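Local coordinates for protein serpin B3 (Homo sapiens, PDB 4ZK3) that belongs to the serpin family of protease inhibitors and is linked to psoriasis as Pso p27, a compact structure that forms large aggregates, at residues L43-K46 against D47-Q51; Q51-K54 against K55-F59; N161-E165 against G166-S170; D252-Q255 against K256-E259; V334-E338 against E339-A343. One frame throughout, in Å; residues are numbered along the deposited sequence.

Interaction 1. Residues L43-K46 against D47-Q51; sequences LGAK and DNTAQ
A45 lays its methyl against the start of helix 47-57, where CB meets A50 CB at 3.7 Å and T49 CG2 at 3.8 Å. The contact with A50 is methyl to methyl, and T49 meets A45 through its methyl branch. Its first torsion (chi1 -72°) sets OG1 anti to the carbonyl carbon and leaves CG2 over A45; the hydroxyl turns the other way and bonds to the backbone N of D313. Beside this small apolar patch, the carbonyl of K46 folds back over the turn. A50 N donates to K46 O at 3.1 Å, and the N-H points almost straight at the oxygen (170°). The approach is from above the carbonyl plane, however, well off the lone pairs. D47 sits between the two ends of that bond with a positive phi of 50°, so the chain reverses sharply there before the helix proceeds. N48 ND2 bonds to D306 OD2, so the loop holding D306 and D313 is tied to N48 and T49 and, through the backbone, to K46. This is the tight connection between helices 31-42 and 47-57 of the serpin fold, where A45 of the loop packs on A50 in the first turn of the second helix.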
loop_
_atom_site.group_PDB
_atom_site.type_symbol
_atom_site.label_atom_id
_atom_site.label_comp_id
_atom_site.label_asym_id
_atom_site.label_seq_id
_atom_site.Cartn_x
_atom_site.Cartn_y
_atom_site.Cartn_z
ATOM N N LEU A 43 -8.958 -3.828 16.885
ATOM C CA LEU A 43 -10.067 -4.622 17.380
ATOM C C LEU A 43 -9.752 -5.420 18.655
ATOM O O LEU A 43 -10.647 -5.732 19.425
ATOM C CB LEU A 43 -10.504 -5.576 16.259
ATOM C CG LEU A 43 -11.942 -5.865 15.923
ATOM C CD1 LEU A 43 -12.912 -4.759 16.292
ATOM C CD2 LEU A 43 -12.025 -6.244 14.430
ATOM N N GLY A 44 -8.512 -5.803 18.901
ATOM C CA GLY A 44 -8.218 -6.505 20.141
ATOM C C GLY A 44 -7.498 -5.664 21.195
ATOM O O GLY A 44 -7.145 -6.183 22.266
ATOM N N ALA A 45 -7.253 -4.381 20.896
ATOM C CA ALA A 45 -6.499 -3.489 21.785
ATOM C C ALA A 45 -7.462 -2.792 22.783
ATOM O O ALA A 45 -8.664 -2.695 22.524
ATOM C CB ALA A 45 -5.742 -2.431 20.974
ATOM N N LYS A 46 -6.923 -2.332 23.911
ATOM C CA LYS A 46 -7.711 -1.569 24.864
ATOM C C LYS A 46 -7.007 -0.290 25.262
ATOM O O LYS A 46 -5.800 -0.119 25.068
ATOM C CB LYS A 46 -7.933 -2.339 26.171
ATOM C CG LYS A 46 -8.604 -3.679 26.088
ATOM C CD LYS A 46 -10.055 -3.553 25.720
ATOM C CE LYS A 46 -10.708 -4.925 25.800
ATOM N NZ LYS A 46 -11.986 -4.923 25.048
ATOM N N ASP A 47 -7.799 0.579 25.890
ATOM C CA ASP A 47 -7.286 1.745 26.614
ATOM C C ASP A 47 -6.335 2.490 25.742
ATOM O O ASP A 47 -6.657 2.843 24.593
ATOM C CB ASP A 47 -6.585 1.348 27.935
ATOM C CG ASP A 47 -7.539 0.719 28.950
ATOM O OD1 ASP A 47 -8.777 0.819 28.772
ATOM O OD2 ASP A 47 -7.037 0.093 29.913
ATOM N N ASN A 48 -5.135 2.678 26.261
ATOM C CA ASN A 48 -4.163 3.522 25.606
ATOM C C ASN A 48 -3.564 2.875 24.354
ATOM O O ASN A 48 -3.235 3.591 23.385
ATOM C CB ASN A 48 -3.045 3.827 26.584
ATOM C CG ASN A 48 -2.501 5.216 26.412
ATOM O OD1 ASN A 48 -3.275 6.184 26.318
ATOM N ND2 ASN A 48 -1.165 5.334 26.368
ATOM N N THR A 49 -3.410 1.537 24.400
ATOM C CA THR A 49 -2.834 0.753 23.291
ATOM C C THR A 49 -3.730 1.084 22.063
ATOM O O THR A 49 -3.238 1.544 21.030
ATOM C CB THR A 49 -2.734 -0.772 23.606
ATOM O OG1 THR A 49 -1.706 -1.026 24.566
ATOM C CG2 THR A 49 -2.305 -1.556 22.395
ATOM N N ALA A 50 -5.046 0.976 22.239
ATOM C CA ALA A 50 -5.991 1.288 21.179
ATOM C C ALA A 50 -5.954 2.738 20.758
ATOM O O ALA A 50 -6.035 3.054 19.543
ATOM C CB ALA A 50 -7.428 0.856 21.572
ATOM N N GLN A 51 -5.837 3.649 21.734
ATOM C CA GLN A 51 -5.895 5.055 21.379
ATOM C C GLN A 51 -4.689 5.489 20.519
ATOM O O GLN A 51 -4.830 6.237 19.585
ATOM C CB GLN A 51 -6.047 5.948 22.629
ATOM C CG GLN A 51 -6.609 7.336 22.313
ATOM C CD GLN A 51 -7.990 7.269 21.630
ATOM O OE1 GLN A 51 -8.813 6.389 21.942
ATOM N NE2 GLN A 51 -8.240 8.186 20.680
#

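Interaction 2. Residues Q51-K54 against K55-F59; sequences QQIK and KVLHF
A positive phi at H58 (67°) breaks the helix and lets F59 swing back to K54: F59 N donates to K54 O at 2.8 Å, lying in the carbonyl plane. This is a Schellman motif, with H58 as its C-prime residue, and a weak bond from H58 N to K55 O completes the pair. The apolar contact expected across such an end is present too, as the aliphatic part of K54 crosses F59 at about a right angle, CG against CB at 4.0 Å. Upstream, the helix runs on ordinary bonds, among them V56 N to Q52 O and L57 N to I53 O (2.9 Å).

One turn apart, I53 and L57 lie side by side and point the same way. I53 CG2, held anti to its backbone N by a chi1 of -70°, touches L57 CD1 at 3.6 Å. Both residues are buried: I53 faces V41 and L42 of helix 31-42, while L57 meets F11 of helix 4-19. H58 is fixed at both ring nitrogens, NE2 by D14 and ND1 by Q61, and K55 O sits over one face of its imidazole near the rim. Q52 ties the helix to the loop at V305 and D306, its OE1 accepting from both backbone N atoms. Over the ring of F59, L57 CB stands 3.7 Å above one face, shifted toward the rim.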
loop_
_atom_site.group_PDB
_atom_site.type_symbol
_atom_site.label_atom_id
_atom_site.label_comp_id
_atom_site.label_asym_id
_atom_site.label_seq_id
_atom_site.Cartn_x
_atom_site.Cartn_y
_atom_site.Cartn_z
ATOM N N GLN A 51 -5.837 3.649 21.734
ATOM C CA GLN A 51 -5.895 5.055 21.379
ATOM C C GLN A 51 -4.689 5.489 20.519
ATOM O O GLN A 51 -4.830 6.237 19.585
ATOM C CB GLN A 51 -6.047 5.948 22.629
ATOM C CG GLN A 51 -6.609 7.336 22.313
ATOM C CD GLN A 51 -7.990 7.269 21.630
ATOM O OE1 GLN A 51 -8.813 6.389 21.942
ATOM N NE2 GLN A 51 -8.240 8.186 20.680
ATOM N N GLN A 52 -3.508 4.986 20.800
ATOM C CA GLN A 52 -2.340 5.259 19.953
ATOM C C GLN A 52 -2.510 4.711 18.485
ATOM O O GLN A 52 -2.056 5.310 17.501
ATOM C CB GLN A 52 -1.125 4.603 20.612
ATOM C CG GLN A 52 -0.679 5.368 21.851
ATOM C CD GLN A 52 0.434 4.712 22.623
ATOM O OE1 GLN A 52 0.956 3.648 22.268
ATOM N NE2 GLN A 52 0.810 5.354 23.724
ATOM N N ILE A 53 -3.170 3.572 18.353
ATOM C CA ILE A 53 -3.334 2.958 17.025
ATOM C C ILE A 53 -4.286 3.801 16.245
ATOM O O ILE A 53 -3.992 4.165 15.106
ATOM C CB ILE A 53 -3.835 1.487 17.098
ATOM C CG1 ILE A 53 -2.724 0.634 17.645
ATOM C CG2 ILE A 53 -4.256 0.932 15.715
ATOM C CD1 ILE A 53 -3.204 -0.696 18.130
ATOM N N LYS A 54 -5.407 4.142 16.877
ATOM C CA LYS A 54 -6.407 4.963 16.224
ATOM C C LYS A 54 -5.803 6.253 15.735
ATOM O O LYS A 54 -6.118 6.693 14.617
ATOM C CB LYS A 54 -7.614 5.252 17.122
ATOM C CG LYS A 54 -8.735 4.240 16.985
ATOM C CD LYS A 54 -10.020 4.626 17.712
ATOM C CE LYS A 54 -9.793 4.532 19.212
ATOM N NZ LYS A 54 -10.765 3.641 19.925
ATOM N N LYS A 55 -4.940 6.865 16.549
ATOM C CA LYS A 55 -4.359 8.142 16.161
ATOM C C LYS A 55 -3.397 8.008 14.957
ATOM O O LYS A 55 -3.394 8.809 14.064
ATOM C CB LYS A 55 -3.588 8.752 17.332
ATOM C CG LYS A 55 -2.821 9.978 16.872
ATOM C CD LYS A 55 -2.290 10.840 18.002
ATOM C CE LYS A 55 -2.130 12.275 17.495
ATOM N NZ LYS A 55 -0.794 12.798 17.872
ATOM N N VAL A 56 -2.548 6.991 14.982
ATOM C CA VAL A 56 -1.640 6.703 13.878
ATOM C C VAL A 56 -2.402 6.443 12.595
ATOM O O VAL A 56 -2.010 6.952 11.557
ATOM C CB VAL A 56 -0.746 5.538 14.270
ATOM C CG1 VAL A 56 -0.081 4.858 13.068
ATOM C CG2 VAL A 56 0.298 6.036 15.276
ATOM N N LEU A 57 -3.502 5.679 12.656
ATOM C CA LEU A 57 -4.322 5.375 11.460
ATOM C C LEU A 57 -5.233 6.542 11.004
ATOM O O LEU A 57 -5.808 6.525 9.882
ATOM C CB LEU A 57 -5.166 4.157 11.729
ATOM C CG LEU A 57 -4.346 2.871 11.926
ATOM C CD1 LEU A 57 -5.278 1.754 12.335
ATOM C CD2 LEU A 57 -3.621 2.489 10.672
ATOM N N HIS A 58 -5.325 7.561 11.871
ATOM C CA HIS A 58 -6.235 8.713 11.709
ATOM C C HIS A 58 -7.719 8.254 11.845
ATOM O O HIS A 58 -8.627 8.961 11.460
ATOM C CB HIS A 58 -5.969 9.546 10.429
ATOM C CG HIS A 58 -4.617 10.240 10.381
ATOM N ND1 HIS A 58 -4.482 11.606 10.481
ATOM C CD2 HIS A 58 -3.361 9.768 10.203
ATOM C CE1 HIS A 58 -3.205 11.948 10.394
ATOM N NE2 HIS A 58 -2.497 10.850 10.216
ATOM N N PHE A 59 -7.938 7.093 12.471
ATOM C CA PHE A 59 -9.276 6.534 12.689
ATOM C C PHE A 59 -9.987 7.353 13.757
ATOM O O PHE A 59 -11.203 7.279 13.873
ATOM C CB PHE A 59 -9.213 5.071 13.153
ATOM C CG PHE A 59 -9.108 4.023 12.020
ATOM C CD1 PHE A 59 -8.736 4.371 10.720
ATOM C CD2 PHE A 59 -9.346 2.670 12.307
ATOM C CE1 PHE A 59 -8.625 3.400 9.737
ATOM C CE2 PHE A 59 -9.255 1.708 11.343
ATOM C CZ PHE A 59 -8.899 2.076 10.046
#

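Interaction 3. Residues N161-E165 against G166-S170; sequences NLIPE and GNIGS
I163 and N167 meet across a type II beta turn that runs from P164 to N167 in the loop between helix 140-153 and strand 174-185 of the serpin fold. The polar part of the contact is slight: N167 N donates to P164 O at 3.4 Å, a weak bond that closes the turn. Backbone shape does more. G166 takes a phi of 106°, where a side chain would press against the carbonyl oxygen of E165, and so glycine suits the third position. E165, at the second, has an extended side chain that touches R144.

The apolar part lies beneath. I163 chi1 of -56° turns CG2 anti to the backbone N, and this one methyl serves both partners, pressing on the CB of N167 and on I168, whose side chain crosses it at about a right angle. Strands of the large sheet lie under the group: L329, A348 and V175 touch I163, and V350 and V175 touch I168. Helix 140-153 grips the backbone of I163, with N148 OD1 taking its N-H and R144 NH1 bonding its carbonyl. I163 CG2 lies 3.6 Å from N167 CB and 4.0 Å from I168 CG1.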
loop_
_atom_site.group_PDB
_atom_site.type_symbol
_atom_site.label_atom_id
_atom_site.label_comp_id
_atom_site.label_asym_id
_atom_site.label_seq_id
_atom_site.Cartn_x
_atom_site.Cartn_y
_atom_site.Cartn_z
ATOM N N ASN A 161 8.611 -14.522 0.539
ATOM C CA ASN A 161 9.424 -14.387 1.741
ATOM C C ASN A 161 9.010 -13.140 2.589
ATOM O O ASN A 161 9.836 -12.408 3.143
ATOM C CB ASN A 161 10.928 -14.453 1.407
ATOM C CG ASN A 161 11.800 -14.749 2.638
ATOM O OD1 ASN A 161 12.658 -13.963 3.024
ATOM N ND2 ASN A 161 11.596 -15.904 3.238
ATOM N N LEU A 162 7.713 -12.907 2.700
ATOM C CA LEU A 162 7.233 -11.709 3.384
ATOM C C LEU A 162 7.897 -11.538 4.745
ATOM O O LEU A 162 8.324 -10.460 5.072
ATOM C CB LEU A 162 5.693 -11.767 3.540
ATOM C CG LEU A 162 5.123 -10.613 4.407
ATOM C CD1 LEU A 162 5.368 -9.225 3.784
ATOM C CD2 LEU A 162 3.655 -10.889 4.690
ATOM N N ILE A 163 7.976 -12.646 5.501
ATOM C CA ILE A 163 8.504 -12.655 6.846
ATOM C C ILE A 163 9.891 -13.375 6.813
ATOM O O ILE A 163 9.944 -14.599 6.686
ATOM C CB ILE A 163 7.595 -13.377 7.834
ATOM C CG1 ILE A 163 6.149 -12.792 7.866
ATOM C CG2 ILE A 163 8.184 -13.250 9.229
ATOM C CD1 ILE A 163 5.210 -13.697 8.622
ATOM N N PRO A 164 10.984 -12.603 6.880
ATOM C CA PRO A 164 12.307 -13.214 6.865
ATOM C C PRO A 164 12.645 -13.899 8.199
ATOM O O PRO A 164 11.917 -13.748 9.191
ATOM C CB PRO A 164 13.242 -12.023 6.583
ATOM C CG PRO A 164 12.373 -11.009 5.892
ATOM C CD PRO A 164 11.093 -11.140 6.693
ATOM N N GLU A 165 13.730 -14.668 8.208
ATOM C CA GLU A 165 14.112 -15.434 9.391
ATOM C C GLU A 165 14.406 -14.391 10.407
ATOM O O GLU A 165 14.765 -13.276 10.057
ATOM C CB GLU A 165 15.387 -16.223 9.120
ATOM C CG GLU A 165 15.326 -17.059 7.853
ATOM C CD GLU A 165 16.627 -17.759 7.591
ATOM O OE1 GLU A 165 17.263 -17.440 6.550
ATOM O OE2 GLU A 165 16.993 -18.599 8.467
ATOM N N GLY A 166 14.260 -14.722 11.668
ATOM C CA GLY A 166 14.510 -13.765 12.706
ATOM C C GLY A 166 13.222 -13.275 13.304
ATOM O O GLY A 166 13.194 -12.861 14.439
ATOM N N ASN A 167 12.118 -13.350 12.578
ATOM C CA ASN A 167 10.892 -12.667 13.086
ATOM C C ASN A 167 9.902 -13.589 13.783
ATOM O O ASN A 167 9.084 -13.100 14.529
ATOM C CB ASN A 167 10.208 -11.886 11.940
ATOM C CG ASN A 167 11.084 -10.761 11.392
ATOM O OD1 ASN A 167 11.729 -10.920 10.357
ATOM N ND2 ASN A 167 11.103 -9.632 12.056
ATOM N N ILE A 168 9.921 -14.886 13.466
ATOM C CA ILE A 168 9.078 -15.913 14.073
ATOM C C ILE A 168 9.964 -16.852 14.952
ATOM O O ILE A 168 11.047 -17.245 14.534
ATOM C CB ILE A 168 8.364 -16.803 13.024
ATOM C CG1 ILE A 168 7.461 -16.000 12.088
ATOM C CG2 ILE A 168 7.551 -17.865 13.709
ATOM C CD1 ILE A 168 6.693 -14.951 12.844
ATOM N N GLY A 169 9.453 -17.217 16.126
ATOM C CA GLY A 169 10.157 -18.032 17.133
ATOM C C GLY A 169 9.197 -19.013 17.790
ATOM O O GLY A 169 7.982 -19.004 17.498
ATOM N N SER A 170 9.696 -19.889 18.665
ATOM C CA SER A 170 8.800 -20.922 19.265
ATOM C C SER A 170 7.899 -20.288 20.308
ATOM O O SER A 170 6.901 -20.876 20.739
ATOM C CB SER A 170 9.603 -22.050 19.897
ATOM O OG SER A 170 10.485 -21.433 20.795
#

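Interaction 4. Residues D252-Q255 against K256-E259; sequences DGLQ and KLEE
The amide of Q255 and the carboxylate of E259 approach each other obliquely one turn apart, their planes 60° apart. Q255 NE2 reaches E259 OE2 at 2.9 Å, but the N-H points well off the oxygen (120°) and the bond is weak. The flat end of E258 lies instead beside L254: its CD is 3.8 Å from L254 CG, and the two side chains cross at a slant. E258 chi1 of -66° carries CG back over the carbonyl of L254, and beyond it OE2 forms a salt bridge with R386, with a weak, long ion pair from OE1 to R20. A largely buried carboxylate is thereby given charged partners, which would probably favour its ionised form.

These residues make the opening turns of helix 254-260, one of the short helices set against a beta-sheet of the serpin body. L254 and L257 meet through CD1 and CD2 at 4.2 Å, and both rest on P248 of strand 241-248 and L370 of strand 369-375. G253 O starts the backbone bonding weakly, taking the N-H groups of K256 and L257. The next turn is firmer, with E258 N at 2.9 Å from L254 O and nearly in line with its C=O. A water accepts from K256 N at 2.9 Å and gives a weak bond to D252 O, bridging D252, two residues before the helix, to its first turn.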
loop_
_atom_site.group_PDB
_atom_site.type_symbol
_atom_site.label_atom_id
_atom_site.label_comp_id
_atom_site.label_asym_id
_atom_site.label_seq_id
_atom_site.Cartn_x
_atom_site.Cartn_y
_atom_site.Cartn_z
ATOM N N ASP A 252 14.900 18.109 -11.329
ATOM C CA ASP A 252 15.277 18.074 -9.936
ATOM C C ASP A 252 14.207 18.624 -9.040
ATOM O O ASP A 252 14.435 18.810 -7.848
ATOM C CB ASP A 252 16.577 18.901 -9.748
ATOM C CG ASP A 252 16.365 20.410 -9.983
ATOM O OD1 ASP A 252 15.643 20.803 -10.931
ATOM O OD2 ASP A 252 16.925 21.201 -9.197
ATOM N N GLY A 253 13.024 18.892 -9.572
ATOM C CA GLY A 253 11.963 19.508 -8.753
ATOM C C GLY A 253 11.212 18.580 -7.771
ATOM O O GLY A 253 10.317 19.046 -7.080
ATOM N N LEU A 254 11.561 17.284 -7.702
ATOM C CA LEU A 254 10.767 16.317 -6.903
ATOM C C LEU A 254 10.746 16.664 -5.415
ATOM O O LEU A 254 9.688 16.623 -4.788
ATOM C CB LEU A 254 11.222 14.855 -7.127
ATOM C CG LEU A 254 10.338 13.805 -6.411
ATOM C CD1 LEU A 254 8.937 13.882 -6.963
ATOM C CD2 LEU A 254 10.810 12.374 -6.580
ATOM N N GLN A 255 11.896 17.069 -4.869
ATOM C CA GLN A 255 12.000 17.352 -3.430
ATOM C C GLN A 255 10.986 18.388 -2.972
ATOM O O GLN A 255 10.395 18.225 -1.908
ATOM C CB GLN A 255 13.429 17.760 -3.021
ATOM C CG GLN A 255 13.941 17.042 -1.774
ATOM C CD GLN A 255 14.814 17.932 -0.895
ATOM O OE1 GLN A 255 15.991 17.665 -0.713
ATOM N NE2 GLN A 255 14.228 18.991 -0.343
ATOM N N LYS A 256 10.719 19.404 -3.777
ATOM C CA LYS A 256 9.706 20.386 -3.388
ATOM C C LYS A 256 8.309 19.771 -3.406
ATOM O O LYS A 256 7.530 19.956 -2.453
ATOM C CB LYS A 256 9.682 21.614 -4.310
ATOM C CG LYS A 256 8.789 22.757 -3.780
ATOM C CD LYS A 256 8.310 23.695 -4.883
ATOM C CE LYS A 256 7.455 24.833 -4.335
ATOM N NZ LYS A 256 7.264 25.967 -5.296
ATOM N N LEU A 257 7.987 19.067 -4.498
ATOM C CA LEU A 257 6.683 18.433 -4.638
ATOM C C LEU A 257 6.427 17.542 -3.442
ATOM O O LEU A 257 5.330 17.560 -2.884
ATOM C CB LEU A 257 6.625 17.637 -5.927
ATOM C CG LEU A 257 5.313 16.971 -6.340
ATOM C CD1 LEU A 257 4.219 18.012 -6.509
ATOM C CD2 LEU A 257 5.523 16.185 -7.639
ATOM N N GLU A 258 7.445 16.808 -3.004
ATOM C CA GLU A 258 7.273 15.943 -1.837
ATOM C C GLU A 258 6.949 16.730 -0.555
ATOM O O GLU A 258 6.229 16.232 0.295
ATOM C CB GLU A 258 8.472 15.026 -1.627
ATOM C CG GLU A 258 8.659 13.986 -2.734
ATOM C CD GLU A 258 9.987 13.254 -2.617
ATOM O OE1 GLU A 258 11.041 13.934 -2.528
ATOM O OE2 GLU A 258 10.000 12.019 -2.622
ATOM N N GLU A 259 7.492 17.936 -0.421
ATOM C CA GLU A 259 7.252 18.765 0.761
ATOM C C GLU A 259 5.841 19.314 0.764
ATOM O O GLU A 259 5.181 19.379 1.789
ATOM C CB GLU A 259 8.278 19.908 0.820
ATOM C CG GLU A 259 9.695 19.446 1.183
ATOM C CD GLU A 259 10.786 20.468 0.815
ATOM O OE1 GLU A 259 10.473 21.561 0.262
ATOM O OE2 GLU A 259 11.977 20.169 1.070
HETATM O O HOH W 1 12.887 20.456 -5.381
#

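Interaction 5. Residues V334-E338 against E339-A343; sequences VEVTE and EGAEA
A beta hairpin joins antiparallel strands 325-336 and 340-351 in a buried part of the fold, and E335 and E342 form its hydrogen-bonded pair. E335 N donates to E342 O at 2.9 Å and E342 N returns a bond to E335 O. Next to them, V334 with A343 and V336 with A341 are non-hydrogen-bonded pairs whose small side chains share the other face, V336 CG2 touching A341 CB at 4.0 Å. Strand 340-351 also pairs with strand 174-185, and thus lies between two strands of the central sheet, consistent with an inserted reactive-centre loop; the residues from about G340 onward probably correspond to the proximal hinge. T337 N closes the turn on G340 O at 3.0 Å. The threonine chi1 of 73° puts OG1 between its backbone N and carbonyl carbon, where it accepts from E339 N at 3.0 Å, an ST turn, and weakly from G340 N. The buried carboxylate of E338 makes a salt bridge to R286 through OE1 and bonds to T195 OG1 through OE2. On the glutamate face, a water donates to E335 OE1 and to E342 OE1 (2.6 Å), bridging two carboxylates whose like charges it may ease, while E342 OE2 bonds to Y181 OH.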
loop_
_atom_site.group_PDB
_atom_site.type_symbol
_atom_site.label_atom_id
_atom_site.label_comp_id
_atom_site.label_asym_id
_atom_site.label_seq_id
_atom_site.Cartn_x
_atom_site.Cartn_y
_atom_site.Cartn_z
ATOM N N VAL A 334 5.392 -3.674 -7.890
ATOM C CA VAL A 334 4.595 -3.205 -9.009
ATOM C C VAL A 334 5.410 -3.396 -10.277
ATOM O O VAL A 334 6.642 -3.197 -10.273
ATOM C CB VAL A 334 4.185 -1.685 -8.841
ATOM C CG1 VAL A 334 5.392 -0.786 -8.686
ATOM C CG2 VAL A 334 3.232 -1.208 -9.922
ATOM N N GLU A 335 4.714 -3.744 -11.347
ATOM C CA GLU A 335 5.317 -3.713 -12.675
ATOM C C GLU A 335 4.362 -3.071 -13.637
ATOM O O GLU A 335 3.195 -3.422 -13.701
ATOM C CB GLU A 335 5.661 -5.131 -13.188
ATOM C CG GLU A 335 6.317 -5.086 -14.572
ATOM C CD GLU A 335 6.912 -6.382 -15.048
ATOM O OE1 GLU A 335 6.514 -7.451 -14.565
ATOM O OE2 GLU A 335 7.779 -6.298 -15.937
ATOM N N VAL A 336 4.893 -2.181 -14.446
ATOM C CA VAL A 336 4.152 -1.506 -15.507
ATOM C C VAL A 336 4.694 -1.938 -16.887
ATOM O O VAL A 336 5.893 -1.975 -17.101
ATOM C CB VAL A 336 4.312 0.025 -15.235
ATOM C CG1 VAL A 336 3.973 0.896 -16.432
ATOM C CG2 VAL A 336 3.439 0.389 -14.034
ATOM N N THR A 337 3.783 -2.318 -17.785
ATOM C CA THR A 337 4.084 -2.759 -19.127
ATOM C C THR A 337 3.151 -2.013 -20.063
ATOM O O THR A 337 2.309 -1.214 -19.625
ATOM C CB THR A 337 3.832 -4.277 -19.342
ATOM O OG1 THR A 337 2.412 -4.526 -19.381
ATOM C CG2 THR A 337 4.496 -5.103 -18.243
ATOM N N GLU A 338 3.309 -2.289 -21.364
ATOM C CA GLU A 338 2.394 -1.799 -22.410
ATOM C C GLU A 338 0.945 -2.292 -22.275
ATOM O O GLU A 338 0.011 -1.605 -22.739
ATOM C CB GLU A 338 2.953 -2.194 -23.812
ATOM C CG GLU A 338 4.266 -1.511 -24.170
ATOM C CD GLU A 338 5.532 -2.233 -23.712
ATOM O OE1 GLU A 338 5.466 -3.153 -22.865
ATOM O OE2 GLU A 338 6.651 -1.880 -24.172
ATOM N N GLU A 339 0.740 -3.473 -21.679
ATOM C CA GLU A 339 -0.630 -4.020 -21.510
ATOM C C GLU A 339 -1.407 -3.435 -20.326
ATOM O O GLU A 339 -2.635 -3.253 -20.421
ATOM C CB GLU A 339 -0.635 -5.567 -21.386
ATOM C CG GLU A 339 -0.532 -6.291 -22.766
ATOM C CD GLU A 339 0.845 -6.106 -23.438
ATOM O OE1 GLU A 339 1.873 -6.094 -22.694
ATOM O OE2 GLU A 339 0.908 -5.954 -24.684
ATOM N N GLY A 340 -0.669 -3.170 -19.253
ATOM C CA GLY A 340 -1.185 -2.599 -18.021
ATOM C C GLY A 340 -0.259 -2.678 -16.836
ATOM O O GLY A 340 0.959 -2.383 -16.906
ATOM N N ALA A 341 -0.820 -2.977 -15.675
ATOM C CA ALA A 341 0.027 -3.011 -14.490
ATOM C C ALA A 341 -0.403 -4.131 -13.580
ATOM O O ALA A 341 -1.515 -4.601 -13.668
ATOM C CB ALA A 341 -0.002 -1.654 -13.791
ATOM N N GLU A 342 0.510 -4.565 -12.740
ATOM C CA GLU A 342 0.278 -5.601 -11.778
ATOM C C GLU A 342 0.897 -5.122 -10.525
ATOM O O GLU A 342 2.081 -4.692 -10.536
ATOM C CB GLU A 342 0.973 -6.913 -12.219
ATOM C CG GLU A 342 0.808 -8.084 -11.253
ATOM C CD GLU A 342 1.447 -9.390 -11.804
ATOM O OE1 GLU A 342 2.370 -9.315 -12.671
ATOM O OE2 GLU A 342 1.048 -10.483 -11.328
ATOM N N ALA A 343 0.117 -5.145 -9.433
ATOM C CA ALA A 343 0.610 -4.640 -8.191
ATOM C C ALA A 343 0.179 -5.544 -7.054
ATOM O O ALA A 343 -0.982 -6.001 -7.083
ATOM C CB ALA A 343 0.131 -3.212 -7.950
HETATM O O HOH W 2 3.623 -7.931 -14.524
#

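In the fold
Interactions 1 and 2 share Q51 and follow one another along helix 47-57: 43-46 with 47-51 starts the helix, 51-54 with 55-59 ends it, and they meet where A45 CB packs on I53 CD1 at 4.2 Å. Interaction 4 is likewise a helical start, but with exposed glutamine and glutamate on its outer side and leucines inside. Interaction 3 is a surface turn with little polar bonding, about 13 Å at nearest atoms from interaction 5. That last contact is the buried one: paired strands replace helix bonds, and E338 and E342 have protein partners, while a water joins E335 to E342. Interactions 3 and 5 both involve the hairpin of strands 325-336 and 340-351, one packing on it, the other forming its turn.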